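Local coordinates for Lys-gingipain W83 (Porphyromonas gingivalis, PDB 3M1H), which cleaves proteins after lysine as a secreted cysteine protease and may act as a virulence factor, the piece here being a calcium-binding cleaved adhesin domain of its haemagglutinin/adhesin region, at residues S52-N57 and T163-I168; T80-V85 and D172-S177; D89-S94 and G134-G139. All blocks are in the same frame, centred on the assembly; numbering follows the deposited sequence.

Contact 1: residues S52-N57 and T163-I168; sequences SASYIN and TDFFWI. Unlike the reference sequence in segment 52-57: Tyr-55 (reference His).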
ATOM      1  N   SER A  52      -1.209   2.828  -5.166  1.00 11.05           N
ATOM      2  CA  SER A  52      -1.914   1.904  -6.062  1.00 10.72           C
ATOM      3  C   SER A  52      -3.297   2.477  -6.409  1.00 11.61           C
ATOM      4  O   SER A  52      -3.942   3.050  -5.567  1.00 12.56           O
ATOM      5  CB  SER A  52      -1.987   0.535  -5.444  1.00 10.83           C
ATOM      6  OG  SER A  52      -2.774  -0.420  -6.202  1.00 12.61           O
ATOM      7  N   ALA A  53      -3.701   2.304  -7.671  1.00 12.62           N
ATOM      8  CA  ALA A  53      -4.903   2.958  -8.206  1.00 13.35           C
ATOM      9  C   ALA A  53      -6.119   2.071  -8.295  1.00 14.90           C
ATOM     10  O   ALA A  53      -6.053   0.946  -8.783  1.00 13.99           O
ATOM     11  CB  ALA A  53      -4.622   3.527  -9.612  1.00 11.32           C
ATOM     12  N   SER A  54      -7.248   2.630  -7.869  1.00 14.22           N
ATOM     13  CA  SER A  54      -8.583   2.130  -8.266  1.00 12.91           C
ATOM     14  C   SER A  54      -9.173   3.009  -9.368  1.00 15.71           C
ATOM     15  O   SER A  54     -10.235   2.651  -9.915  1.00 17.00           O
ATOM     16  CB  SER A  54      -9.517   2.054  -7.074  1.00 16.24           C
ATOM     17  OG  SER A  54      -9.897   3.317  -6.600  1.00 16.90           O
ATOM     18  N   TYR A  55      -8.517   4.108  -9.724  1.00 13.15           N
ATOM     19  CA  TYR A  55      -8.929   5.025 -10.798  1.00 14.88           C
ATOM     20  C   TYR A  55      -7.739   5.826 -11.235  1.00 15.89           C
ATOM     21  O   TYR A  55      -7.047   6.370 -10.379  1.00 16.89           O
ATOM     22  CB  TYR A  55     -10.046   5.969 -10.320  1.00 14.94           C
ATOM     23  CG  TYR A  55     -10.644   6.867 -11.383  1.00 16.90           C
ATOM     24  CD1 TYR A  55     -11.848   6.514 -11.995  1.00 20.35           C
ATOM     25  CD2 TYR A  55     -10.022   8.054 -11.770  1.00 16.34           C
ATOM     26  CE1 TYR A  55     -12.415   7.328 -12.964  1.00 21.85           C
ATOM     27  CE2 TYR A  55     -10.585   8.894 -12.752  1.00 19.81           C
ATOM     28  CZ  TYR A  55     -11.787   8.499 -13.352  1.00 18.65           C
ATOM     29  OH  TYR A  55     -12.346   9.334 -14.316  1.00 23.77           O
ATOM     30  N   ILE A  56      -7.499   5.910 -12.551  1.00 17.03           N
ATOM     31  CA  ILE A  56      -6.374   6.640 -13.103  1.00 16.61           C
ATOM     32  C   ILE A  56      -6.892   7.758 -13.998  1.00 18.00           C
ATOM     33  O   ILE A  56      -7.697   7.487 -14.910  1.00 18.22           O
ATOM     34  CB  ILE A  56      -5.424   5.711 -13.925  1.00 16.63           C
ATOM     35  CG1 ILE A  56      -4.896   4.605 -13.025  1.00 16.19           C
ATOM     36  CG2 ILE A  56      -4.269   6.484 -14.483  1.00 16.49           C
ATOM     37  CD1 ILE A  56      -4.026   3.549 -13.689  1.00 19.59           C
ATOM     38  N   ASN A  57      -6.478   8.986 -13.732  1.00 17.77           N
ATOM     39  CA  ASN A  57      -6.896  10.126 -14.570  1.00 17.58           C
ATOM     40  C   ASN A  57      -6.505   9.877 -16.029  1.00 20.26           C
ATOM     41  O   ASN A  57      -5.464   9.302 -16.309  1.00 19.48           O
ATOM     42  CB  ASN A  57      -6.329  11.450 -14.067  1.00 17.89           C
ATOM     43  CG  ASN A  57      -7.074  11.988 -12.838  1.00 15.99           C
ATOM     44  OD1 ASN A  57      -8.206  11.615 -12.551  1.00 19.89           O
ATOM     45  ND2 ASN A  57      -6.409  12.874 -12.121  1.00 20.50           N
ATOM     46  N   THR A 163     -12.982  -0.467  -6.685  1.00 18.61           N
ATOM     47  CA  THR A 163     -12.887   0.190  -7.968  1.00 19.28           C
ATOM     48  C   THR A 163     -13.509   1.582  -7.869  1.00 18.52           C
ATOM     49  O   THR A 163     -14.436   1.813  -7.060  1.00 19.33           O
ATOM     50  CB  THR A 163     -13.604  -0.618  -9.117  1.00 19.32           C
ATOM     51  OG1 THR A 163     -13.276  -0.035 -10.387  1.00 21.15           O
ATOM     52  CG2 THR A 163     -15.114  -0.640  -8.947  1.00 28.45           C
ATOM     53  N   ASP A 164     -12.961   2.487  -8.674  1.00 17.82           N
ATOM     54  CA  ASP A 164     -13.579   3.772  -8.950  1.00 18.48           C
ATOM     55  C   ASP A 164     -13.553   4.765  -7.806  1.00 20.97           C
ATOM     56  O   ASP A 164     -14.511   5.511  -7.597  1.00 21.35           O
ATOM     57  CB  ASP A 164     -15.021   3.531  -9.426  1.00 20.27           C
ATOM     58  CG  ASP A 164     -15.557   4.647 -10.297  1.00 25.63           C
ATOM     59  OD1 ASP A 164     -14.807   5.515 -10.805  1.00 24.31           O
ATOM     60  OD2 ASP A 164     -16.794   4.609 -10.480  1.00 29.91           O
ATOM     61  N   PHE A 165     -12.430   4.816  -7.077  1.00 19.25           N
ATOM     62  CA  PHE A 165     -12.169   5.914  -6.128  1.00 16.98           C
ATOM     63  C   PHE A 165     -10.987   6.723  -6.663  1.00 14.90           C
ATOM     64  O   PHE A 165     -11.163   7.524  -7.617  1.00 15.85           O
ATOM     65  CB  PHE A 165     -12.093   5.404  -4.675  1.00 16.90           C
ATOM     66  CG  PHE A 165     -13.432   4.873  -4.207  1.00 20.08           C
ATOM     67  CD1 PHE A 165     -14.402   5.753  -3.773  1.00 22.86           C
ATOM     68  CD2 PHE A 165     -13.730   3.516  -4.283  1.00 22.74           C
ATOM     69  CE1 PHE A 165     -15.671   5.280  -3.375  1.00 26.33           C
ATOM     70  CE2 PHE A 165     -14.996   3.032  -3.895  1.00 26.73           C
ATOM     71  CZ  PHE A 165     -15.964   3.929  -3.438  1.00 25.01           C
ATOM     72  N   PHE A 166      -9.773   6.559  -6.116  1.00 15.98           N
ATOM     73  CA  PHE A 166      -8.633   7.182  -6.757  1.00 13.70           C
ATOM     74  C   PHE A 166      -7.344   6.376  -6.517  1.00 14.47           C
ATOM     75  O   PHE A 166      -7.147   5.405  -7.188  1.00 15.15           O
ATOM     76  CB  PHE A 166      -8.531   8.673  -6.398  1.00 14.74           C
ATOM     77  CG  PHE A 166      -7.581   9.445  -7.257  1.00 13.17           C
ATOM     78  CD1 PHE A 166      -7.691   9.396  -8.633  1.00 14.51           C
ATOM     79  CD2 PHE A 166      -6.561  10.227  -6.711  1.00 15.92           C
ATOM     80  CE1 PHE A 166      -6.840  10.106  -9.435  1.00 13.84           C
ATOM     81  CE2 PHE A 166      -5.700  10.954  -7.517  1.00 13.80           C
ATOM     82  CZ  PHE A 166      -5.843  10.889  -8.900  1.00 15.27           C
ATOM     83  N   TRP A 167      -6.485   6.767  -5.574  1.00 14.81           N
ATOM     84  CA  TRP A 167      -5.296   5.970  -5.223  1.00 12.71           C
ATOM     85  C   TRP A 167      -5.205   5.843  -3.711  1.00 13.45           C
ATOM     86  O   TRP A 167      -5.707   6.728  -2.991  1.00 14.72           O
ATOM     87  CB  TRP A 167      -4.006   6.624  -5.716  1.00 11.12           C
ATOM     88  CG  TRP A 167      -3.826   6.782  -7.197  1.00 14.76           C
ATOM     89  CD1 TRP A 167      -4.454   7.644  -8.042  1.00 13.17           C
ATOM     90  CD2 TRP A 167      -2.881   6.070  -7.979  1.00 12.28           C
ATOM     91  NE1 TRP A 167      -3.953   7.519  -9.334  1.00 12.98           N
ATOM     92  CE2 TRP A 167      -3.000   6.524  -9.313  1.00 10.73           C
ATOM     93  CE3 TRP A 167      -1.959   5.052  -7.684  1.00 14.83           C
ATOM     94  CZ2 TRP A 167      -2.205   6.019 -10.331  1.00 11.73           C
ATOM     95  CZ3 TRP A 167      -1.165   4.557  -8.700  1.00 16.04           C
ATOM     96  CH2 TRP A 167      -1.313   5.035 -10.011  1.00 13.46           C
ATOM     97  N   ILE A 168      -4.617   4.727  -3.267  1.00 10.96           N
ATOM     98  CA  ILE A 168      -4.177   4.506  -1.886  1.00 10.96           C
ATOM     99  C   ILE A 168      -2.653   4.730  -1.833  1.00 10.65           C
ATOM    100  O   ILE A 168      -1.929   4.322  -2.748  1.00 13.39           O
ATOM    101  CB  ILE A 168      -4.615   3.155  -1.340  1.00 13.20           C
ATOM    102  CG1 ILE A 168      -4.215   3.038   0.140  1.00 13.86           C
ATOM    103  CG2 ILE A 168      -4.069   1.981  -2.129  1.00 12.39           C
ATOM    104  CD1 ILE A 168      -4.955   1.860   0.834  1.00 14.62           C
TER
HETATM  105  O   HOH W   1      -4.082   9.249 -11.876  1.00 16.09           O
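Ser-52 and Ile-168 form an antiparallel hydrogen-bonded pair, Ala-53 and Trp-167 the non-hydrogen-bonded pair beside it, and past them the two segments stay joined through Phe-166 O, which accepts from both Ser-54 N (2.9 Å) and the longer-bonded Tyr-55 N (3.2 Å). Alanine suits position 53 because the Trp-167 indole lies flat against it: Ala-53 CB stands 3.3 Å from the centroid of the six-membered ring, 7° off the normal, a CH-pi contact. Trp-167 CG stands anti to its carbonyl carbon (chi1 -63°), which swings the indole across to the neighbouring strand. A water accepting from Trp-167 NE1 (3.1 Å) and Asn-57 N ties the indole to the end of segment 52-57. The Phe-166 ring sets CD1 3.6 Å from Tyr-55 O and CE1 near Asn-57, whose OD1 bonds to Arg-133 N, while Trp-167 CD1 lies over the phenyl face.

Ser-54, small and polar, bonds to the loop 163-166 through both OG and its carbonyl: OG accepts from Phe-165 N at 3.0 Å and is also bonded to Glu-95, while the carbonyl takes the N-H of Asp-164 from above its plane. Tyr-55, a histidine in the reference sequence, runs alongside Asp-164, CD1 3.3 Å from Asp-164 OD1 and the ring 23° from the carboxylate plane. Arg-133 pairs with that carboxylate and, by cation-pi contact, the tyrosine, whose OH bonds to Ala-131 O. On the face shared by Ser-52 and Ile-168, Ser-52 OG binds His-159 and the calcium ligand Asn-66, near whose site strands 50-53 and 167-177 are neighbours in one antiparallel sheet of the domain's beta jelly roll.

Contact 2: residues T80-V85 and D172-S177; sequences TLTFWV and DVVITS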
ATOM      1  N   THR A  80       6.736  -6.407  15.147  1.00 14.91           N
ATOM      2  CA  THR A  80       5.686  -5.397  15.058  1.00 14.77           C
ATOM      3  C   THR A  80       5.917  -4.561  13.801  1.00 14.84           C
ATOM      4  O   THR A  80       7.040  -4.051  13.589  1.00 16.24           O
ATOM      5  CB  THR A  80       5.645  -4.447  16.266  1.00 16.69           C
ATOM      6  OG1 THR A  80       5.587  -5.245  17.463  1.00 20.92           O
ATOM      7  CG2 THR A  80       4.420  -3.480  16.176  1.00 19.58           C
ATOM      8  N   LEU A  81       4.851  -4.460  13.011  1.00 14.04           N
ATOM      9  CA  LEU A  81       4.808  -3.622  11.824  1.00 15.58           C
ATOM     10  C   LEU A  81       4.086  -2.341  12.160  1.00 14.20           C
ATOM     11  O   LEU A  81       2.970  -2.380  12.716  1.00 14.04           O
ATOM     12  CB  LEU A  81       4.052  -4.339  10.695  1.00 14.66           C
ATOM     13  CG  LEU A  81       3.614  -3.539   9.470  1.00 14.21           C
ATOM     14  CD1 LEU A  81       4.806  -3.127   8.637  1.00 13.07           C
ATOM     15  CD2 LEU A  81       2.609  -4.327   8.590  1.00 11.55           C
ATOM     16  N   THR A  82       4.669  -1.205  11.765  1.00 13.48           N
ATOM     17  CA  THR A  82       3.940   0.052  11.668  1.00 10.42           C
ATOM     18  C   THR A  82       4.147   0.653  10.297  1.00 13.28           C
ATOM     19  O   THR A  82       5.168   0.434   9.646  1.00 12.79           O
ATOM     20  CB  THR A  82       4.354   1.108  12.728  1.00 14.73           C
ATOM     21  OG1 THR A  82       5.733   1.443  12.557  1.00 16.64           O
ATOM     22  CG2 THR A  82       4.181   0.574  14.137  1.00 14.11           C
ATOM     23  N   PHE A  83       3.134   1.375   9.860  1.00 11.67           N
ATOM     24  CA  PHE A  83       3.152   2.026   8.558  1.00 11.65           C
ATOM     25  C   PHE A  83       2.136   3.139   8.543  1.00 12.55           C
ATOM     26  O   PHE A  83       1.237   3.192   9.405  1.00 12.93           O
ATOM     27  CB  PHE A  83       2.921   1.024   7.414  1.00  9.19           C
ATOM     28  CG  PHE A  83       1.557   0.354   7.420  1.00  9.55           C
ATOM     29  CD1 PHE A  83       0.493   0.912   6.748  1.00 12.10           C
ATOM     30  CD2 PHE A  83       1.356  -0.812   8.142  1.00 13.13           C
ATOM     31  CE1 PHE A  83      -0.771   0.297   6.753  1.00 16.00           C
ATOM     32  CE2 PHE A  83       0.083  -1.443   8.126  1.00 12.61           C
ATOM     33  CZ  PHE A  83      -0.951  -0.877   7.461  1.00 15.12           C
ATOM     34  N   TRP A  84       2.253   4.003   7.540  1.00 11.64           N
ATOM     35  CA  TRP A  84       1.318   5.098   7.349  1.00 13.30           C
ATOM     36  C   TRP A  84       0.566   4.942   6.029  1.00 12.10           C
ATOM     37  O   TRP A  84       1.158   4.529   5.000  1.00 11.83           O
ATOM     38  CB  TRP A  84       2.044   6.427   7.387  1.00 12.22           C
ATOM     39  CG  TRP A  84       2.694   6.745   8.711  1.00 13.41           C
ATOM     40  CD1 TRP A  84       3.866   6.251   9.202  1.00 14.42           C
ATOM     41  CD2 TRP A  84       2.198   7.661   9.682  1.00 14.68           C
ATOM     42  NE1 TRP A  84       4.126   6.811  10.447  1.00 16.01           N
ATOM     43  CE2 TRP A  84       3.123   7.686  10.748  1.00 14.31           C
ATOM     44  CE3 TRP A  84       1.062   8.463   9.751  1.00 12.60           C
ATOM     45  CZ2 TRP A  84       2.929   8.495  11.866  1.00 14.64           C
ATOM     46  CZ3 TRP A  84       0.865   9.250  10.874  1.00 16.94           C
ATOM     47  CH2 TRP A  84       1.811   9.252  11.912  1.00 14.01           C
ATOM     48  N   VAL A  85      -0.724   5.278   6.059  1.00 13.30           N
ATOM     49  CA  VAL A  85      -1.609   5.090   4.916  1.00 12.54           C
ATOM     50  C   VAL A  85      -2.490   6.304   4.750  1.00 11.59           C
ATOM     51  O   VAL A  85      -2.880   6.924   5.753  1.00 12.82           O
ATOM     52  CB  VAL A  85      -2.446   3.806   5.046  1.00 15.21           C
ATOM     53  CG1 VAL A  85      -3.332   3.813   6.300  1.00 14.59           C
ATOM     54  CG2 VAL A  85      -3.308   3.569   3.818  1.00 16.10           C
ATOM     55  N   ASP A 172       6.610   5.016   5.050  1.00 12.20           N
ATOM     56  CA  ASP A 172       7.220   4.856   6.372  1.00 12.26           C
ATOM     57  C   ASP A 172       6.868   3.497   7.023  1.00 14.07           C
ATOM     58  O   ASP A 172       6.311   3.421   8.119  1.00 13.57           O
ATOM     59  CB  ASP A 172       6.884   6.059   7.246  1.00 13.44           C
ATOM     60  CG  ASP A 172       7.601   7.330   6.813  1.00 17.82           C
ATOM     61  OD1 ASP A 172       8.705   7.225   6.226  1.00 15.60           O
ATOM     62  OD2 ASP A 172       7.099   8.425   7.104  1.00 22.20           O
ATOM     63  N   VAL A 173       7.217   2.434   6.311  1.00 10.79           N
ATOM     64  CA  VAL A 173       7.031   1.057   6.779  1.00 11.08           C
ATOM     65  C   VAL A 173       8.189   0.679   7.685  1.00 16.31           C
ATOM     66  O   VAL A 173       9.325   0.679   7.250  1.00 15.46           O
ATOM     67  CB  VAL A 173       6.966   0.100   5.593  1.00 12.99           C
ATOM     68  CG1 VAL A 173       6.846  -1.361   6.075  1.00 16.27           C
ATOM     69  CG2 VAL A 173       5.796   0.446   4.655  1.00 13.97           C
ATOM     70  N   VAL A 174       7.893   0.341   8.932  1.00 13.22           N
ATOM     71  CA  VAL A 174       8.909  -0.028   9.924  1.00 15.52           C
ATOM     72  C   VAL A 174       8.523  -1.371  10.567  1.00 13.77           C
ATOM     73  O   VAL A 174       7.362  -1.551  10.942  1.00 15.58           O
ATOM     74  CB  VAL A 174       9.055   1.030  11.025  1.00 16.48           C
ATOM     75  CG1 VAL A 174      10.178   0.647  11.975  1.00 16.80           C
ATOM     76  CG2 VAL A 174       9.344   2.435  10.423  1.00 17.73           C
ATOM     77  N   ILE A 175       9.471  -2.304  10.649  1.00 13.67           N
ATOM     78  CA  ILE A 175       9.278  -3.610  11.304  1.00 13.56           C
ATOM     79  C   ILE A 175      10.385  -3.762  12.337  1.00 16.05           C
ATOM     80  O   ILE A 175      11.578  -3.595  12.037  1.00 16.74           O
ATOM     81  CB  ILE A 175       9.286  -4.790  10.314  1.00 14.45           C
ATOM     82  CG1 ILE A 175       8.151  -4.624   9.287  1.00 16.79           C
ATOM     83  CG2 ILE A 175       9.183  -6.134  11.105  1.00 15.50           C
ATOM     84  CD1 ILE A 175       8.065  -5.711   8.254  1.00 15.47           C
ATOM     85  N   THR A 176       9.960  -4.037  13.566  1.00 16.09           N
ATOM     86  CA  THR A 176      10.869  -4.240  14.677  1.00 18.13           C
ATOM     87  C   THR A 176      10.728  -5.681  15.133  1.00 22.98           C
ATOM     88  O   THR A 176       9.647  -6.246  15.055  1.00 21.27           O
ATOM     89  CB  THR A 176      10.535  -3.303  15.853  1.00 22.31           C
ATOM     90  OG1 THR A 176       9.245  -3.635  16.385  1.00 25.44           O
ATOM     91  CG2 THR A 176      10.522  -1.849  15.399  1.00 18.33           C
ATOM     92  N   SER A 177      11.808  -6.263  15.624  1.00 21.46           N
ATOM     93  CA  SER A 177      11.750  -7.671  16.059  1.00 23.68           C
ATOM     94  C   SER A 177      11.459  -7.725  17.546  1.00 30.83           C
ATOM     95  O   SER A 177      11.694  -6.751  18.269  1.00 32.70           O
ATOM     96  CB  SER A 177      13.043  -8.400  15.730  1.00 25.10           C
ATOM     97  OG  SER A 177      14.153  -7.667  16.206  1.00 26.69           O
TER
HETATM   98  O   HOH W   2       8.280  -5.722  18.054  1.00 36.22           O
HETATM   99  O   HOH W   3       5.861   3.606  10.874  1.00 16.06           O
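Thr-80, Leu-81 and Thr-82 pair in turn with Thr-176, Ile-175 and Val-174 as neighbouring antiparallel strands in one sheet of the jelly roll; their segment axes approach to 4.7 Å, and the angle between their N-to-C directions is 172°, close to exactly antiparallel. The backbone bonds come in two reciprocal pairs. Thr-80 and Thr-176 exchange N-H and C=O at 2.9 Å in each direction, and Thr-82 and Val-174 do the same. Between them lie CA-H...O contacts, such as Ile-175 CA to Thr-80 O at 3.2 Å. Where Asp-172 and Val-173 both face Glu-8 on the other side, the strand carries a G1 beta bulge; the positive phi of Asp-172 (53°) belongs to that kink.

Apolar packing occupies the face that carries Leu-81, Val-173 and Ile-175. The CD1 branch of Leu-81 reaches across the strand boundary and meets both Val-173 CG1 and Ile-175 CG1, each at 3.7 Å. Branched aliphatic residues suit this buried face, where Leu-81 also touches Val-99 and Phe-83 packs edge-to-face on Phe-157, joining this sheet to the one opposite.

The face of Thr-80, Thr-82, Val-174 and Thr-176 is partly exposed, and threonines suit it because they can also bind water. Thr-80 and Thr-176 lie side by side, their hydroxyls bridged by one water, and Thr-80 OG1 also bonds to Gln-147. Thr-82 and Val-174 likewise run alongside each other. Near the bulge, beside the calcium site of Asp-9 and Asp-171, Asp-172 OD2 is hydrogen-bonded to His-44 ND1, whose ring stacks on Trp-84; Asp-172 CB meets Trp-84 CD1 at 3.6 Å. With OG1 set between its backbone N and carbonyl carbon (chi1 62°), Thr-82 binds a second water, which lies 2.7 Å from Thr-82 OG1 and donates to Asp-172 O at 2.8 Å.

Contact 3: residues D89-S94 and G134-G139; sequences DANYAS and GTRAQG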
ATOM      1  N   ASP A  89      -6.987  11.106  -2.736  1.00 14.99           N
ATOM      2  CA  ASP A  89      -8.053  12.085  -2.837  1.00 15.47           C
ATOM      3  C   ASP A  89      -8.950  11.913  -1.621  1.00 15.30           C
ATOM      4  O   ASP A  89      -9.659  10.921  -1.545  1.00 17.54           O
ATOM      5  CB  ASP A  89      -8.827  11.870  -4.145  1.00 16.77           C
ATOM      6  CG  ASP A  89      -9.787  13.015  -4.459  1.00 20.61           C
ATOM      7  OD1 ASP A  89     -10.261  13.685  -3.510  1.00 18.00           O
ATOM      8  OD2 ASP A  89     -10.076  13.215  -5.657  1.00 22.44           O
ATOM      9  N   ALA A  90      -8.909  12.870  -0.684  1.00 16.76           N
ATOM     10  CA  ALA A  90      -9.740  12.801   0.522  1.00 18.04           C
ATOM     11  C   ALA A  90     -11.226  12.607   0.203  1.00 19.32           C
ATOM     12  O   ALA A  90     -11.951  12.115   1.051  1.00 22.51           O
ATOM     13  CB  ALA A  90      -9.556  14.062   1.385  1.00 20.13           C
ATOM     14  N   ASN A  91     -11.646  13.008  -0.998  1.00 17.33           N
ATOM     15  CA  ASN A  91     -13.054  12.967  -1.430  1.00 20.28           C
ATOM     16  C   ASN A  91     -13.475  11.742  -2.256  1.00 22.43           C
ATOM     17  O   ASN A  91     -14.646  11.577  -2.629  1.00 21.98           O
ATOM     18  CB  ASN A  91     -13.359  14.248  -2.204  1.00 20.74           C
ATOM     19  CG  ASN A  91     -12.985  15.478  -1.432  1.00 28.30           C
ATOM     20  OD1 ASN A  91     -13.524  15.726  -0.348  1.00 30.38           O
ATOM     21  ND2 ASN A  91     -12.035  16.239  -1.948  1.00 27.60           N
ATOM     22  N   TYR A  92     -12.492  10.888  -2.564  1.00 20.91           N
ATOM     23  CA  TYR A  92     -12.716   9.558  -3.118  1.00 20.49           C
ATOM     24  C   TYR A  92     -11.815   8.625  -2.328  1.00 19.40           C
ATOM     25  O   TYR A  92     -10.833   8.056  -2.863  1.00 18.40           O
ATOM     26  CB  TYR A  92     -12.364   9.480  -4.596  1.00 19.33           C
ATOM     27  CG  TYR A  92     -13.121  10.384  -5.510  1.00 22.95           C
ATOM     28  CD1 TYR A  92     -14.255   9.968  -6.183  1.00 27.59           C
ATOM     29  CD2 TYR A  92     -12.637  11.654  -5.760  1.00 28.26           C
ATOM     30  CE1 TYR A  92     -14.920  10.850  -7.070  1.00 28.65           C
ATOM     31  CE2 TYR A  92     -13.263  12.513  -6.619  1.00 30.98           C
ATOM     32  CZ  TYR A  92     -14.407  12.117  -7.265  1.00 27.67           C
ATOM     33  OH  TYR A  92     -14.973  13.039  -8.106  1.00 30.25           O
ATOM     34  N   ALA A  93     -12.125   8.490  -1.044  1.00 18.23           N
ATOM     35  CA  ALA A  93     -11.204   7.903  -0.063  1.00 18.23           C
ATOM     36  C   ALA A  93     -11.349   6.387   0.135  1.00 18.98           C
ATOM     37  O   ALA A  93     -10.502   5.775   0.783  1.00 17.89           O
ATOM     38  CB  ALA A  93     -11.332   8.620   1.268  1.00 18.66           C
ATOM     39  N   SER A  94     -12.398   5.756  -0.411  1.00 19.88           N
ATOM     40  CA  SER A  94     -12.844   4.439   0.068  1.00 19.23           C
ATOM     41  C   SER A  94     -12.052   3.282  -0.532  1.00 19.71           C
ATOM     42  O   SER A  94     -12.618   2.342  -1.058  1.00 19.56           O
ATOM     43  CB  SER A  94     -14.348   4.227  -0.217  1.00 18.21           C
ATOM     44  OG  SER A  94     -15.079   5.322   0.297  1.00 21.10           O
ATOM     45  N   GLY A 134      -8.311  13.794  -7.658  1.00 15.48           N
ATOM     46  CA  GLY A 134      -7.063  14.237  -7.035  1.00 14.26           C
ATOM     47  C   GLY A 134      -6.790  15.730  -7.139  1.00 18.68           C
ATOM     48  O   GLY A 134      -5.658  16.164  -6.980  1.00 17.38           O
ATOM     49  N   THR A 135      -7.832  16.528  -7.354  1.00 19.69           N
ATOM     50  CA  THR A 135      -7.690  17.967  -7.602  1.00 23.49           C
ATOM     51  C   THR A 135      -7.782  18.823  -6.342  1.00 22.35           C
ATOM     52  O   THR A 135      -7.630  20.042  -6.424  1.00 23.01           O
ATOM     53  CB  THR A 135      -8.772  18.507  -8.568  1.00 22.58           C
ATOM     54  OG1 THR A 135     -10.071  18.328  -7.986  1.00 24.71           O
ATOM     55  CG2 THR A 135      -8.697  17.794  -9.924  1.00 24.52           C
ATOM     56  N   ARG A 136      -8.027  18.209  -5.192  1.00 21.16           N
ATOM     57  CA  ARG A 136      -8.190  18.970  -3.949  1.00 20.69           C
ATOM     58  C   ARG A 136      -7.222  18.440  -2.922  1.00 23.05           C
ATOM     59  O   ARG A 136      -6.045  18.289  -3.217  1.00 25.23           O
ATOM     60  CB  ARG A 136      -9.648  18.937  -3.451  1.00 24.71           C
ATOM     61  CG  ARG A 136     -10.675  19.405  -4.460  1.00 27.01           C
ATOM     62  CD  ARG A 136     -12.067  19.223  -3.869  1.00 26.45           C
ATOM     63  NE  ARG A 136     -13.103  19.648  -4.790  1.00 30.17           N
ATOM     64  CZ  ARG A 136     -13.607  18.905  -5.764  1.00 30.58           C
ATOM     65  NH1 ARG A 136     -13.171  17.663  -5.972  1.00 32.56           N
ATOM     66  NH2 ARG A 136     -14.568  19.406  -6.535  1.00 37.36           N
ATOM     67  N   ALA A 137      -7.699  18.138  -1.718  1.00 20.93           N
ATOM     68  CA  ALA A 137      -6.780  17.789  -0.653  1.00 20.23           C
ATOM     69  C   ALA A 137      -6.510  16.293  -0.628  1.00 19.12           C
ATOM     70  O   ALA A 137      -7.354  15.453  -0.977  1.00 18.74           O
ATOM     71  CB  ALA A 137      -7.310  18.262   0.687  1.00 23.84           C
ATOM     72  N   GLN A 138      -5.308  15.969  -0.203  1.00 18.18           N
ATOM     73  CA  GLN A 138      -4.987  14.612   0.150  1.00 16.45           C
ATOM     74  C   GLN A 138      -5.715  14.191   1.433  1.00 18.45           C
ATOM     75  O   GLN A 138      -5.990  15.022   2.313  1.00 20.68           O
ATOM     76  CB  GLN A 138      -3.450  14.564   0.309  1.00 18.99           C
ATOM     77  CG  GLN A 138      -2.794  13.284   0.056  1.00 20.59           C
ATOM     78  CD  GLN A 138      -1.284  13.364   0.286  1.00 19.28           C
ATOM     79  OE1 GLN A 138      -0.811  13.972   1.246  1.00 22.87           O
ATOM     80  NE2 GLN A 138      -0.531  12.695  -0.578  1.00 14.30           N
ATOM     81  N   GLY A 139      -6.001  12.909   1.566  1.00 18.16           N
ATOM     82  CA  GLY A 139      -6.547  12.380   2.790  1.00 19.04           C
ATOM     83  C   GLY A 139      -5.516  12.482   3.897  1.00 16.62           C
ATOM     84  O   GLY A 139      -4.311  12.575   3.640  1.00 18.86           O
TER
HETATM   85  O   HOH W   4      -8.277  15.575  -3.791  1.00 24.61           O
HETATM   86  O   HOH W   5     -10.636  18.052  -0.518  1.00 32.07           O
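Asp-89 and Ala-90 make the close side of this loop-to-loop contact, each through a bond to the backbone of segment 134-139. Asp-89 OD2 accepts from Gly-134 N at 2.7 Å, the donor standing 43° out of the carboxylate plane. With CG anti to the backbone N (chi1 -169°), the carboxylate can serve both loops: OD1 takes the N-H of Asn-91 at 2.9 Å, closing an Asx turn at the head of a type I beta turn from Asp-89 to Tyr-92. Aspartate suits the place because its short side chain can fold back on the turn and still reach across. Ala-90 N, one residue on, gives a nearly straight bond to Ala-137 O (3.0 Å, 169°), and Ala-90 CB packs 3.7 Å from Gly-139 CA. Gly-134 has a positive phi, which glycine adopts easily.

The outer side is looser and relies on solvent. One water accepts from Arg-136 N and also lies against Ala-137 O and, weakly, Asp-89 OD1; it cannot serve every acceptor around it at once. Another accepts from Asn-91 ND2 at 2.7 Å and more distantly from Ala-137 N. Asn-91 and Arg-136 cross at about a right angle, ND2 lying 3.5 Å from Arg-136 CD. While ND2 keeps its water, Asn-91 OD1 goes to Thr-124 OG1, and Arg-136 NH2 makes a salt bridge to Glu-130.

Segment 89-94 links strands 79-87 and 96-102, and segment 134-139 leads toward strand 142-148; Gly-139 bonds to the backbone of Ala-87, so the loop 134-139 is fastened to the end of strand 79-87, from which 89-94 continues.

How the contacts relate
Contact 1 is buried, contact 2 is half core and half surface, and contact 3 lies at the surface. The first two share strand 167-177, one near its start and the other near its end, on opposite sides of the chain's centre; they meet where Ile-168 CD1 packs on Val-85 CG2 at 3.8 Å. Contact 2 is regular strand pairing with an apolar and a watered face, contact 1 mixes strand pairing with aromatic packing and loop bonds, and contact 3 relies on turn, carboxylate and water bonds without any strand. Contacts 1 and 3 adjoin through aromatic rings: Phe-166 packs on Gly-134 and Asp-89, and Phe-165 on Ser-94.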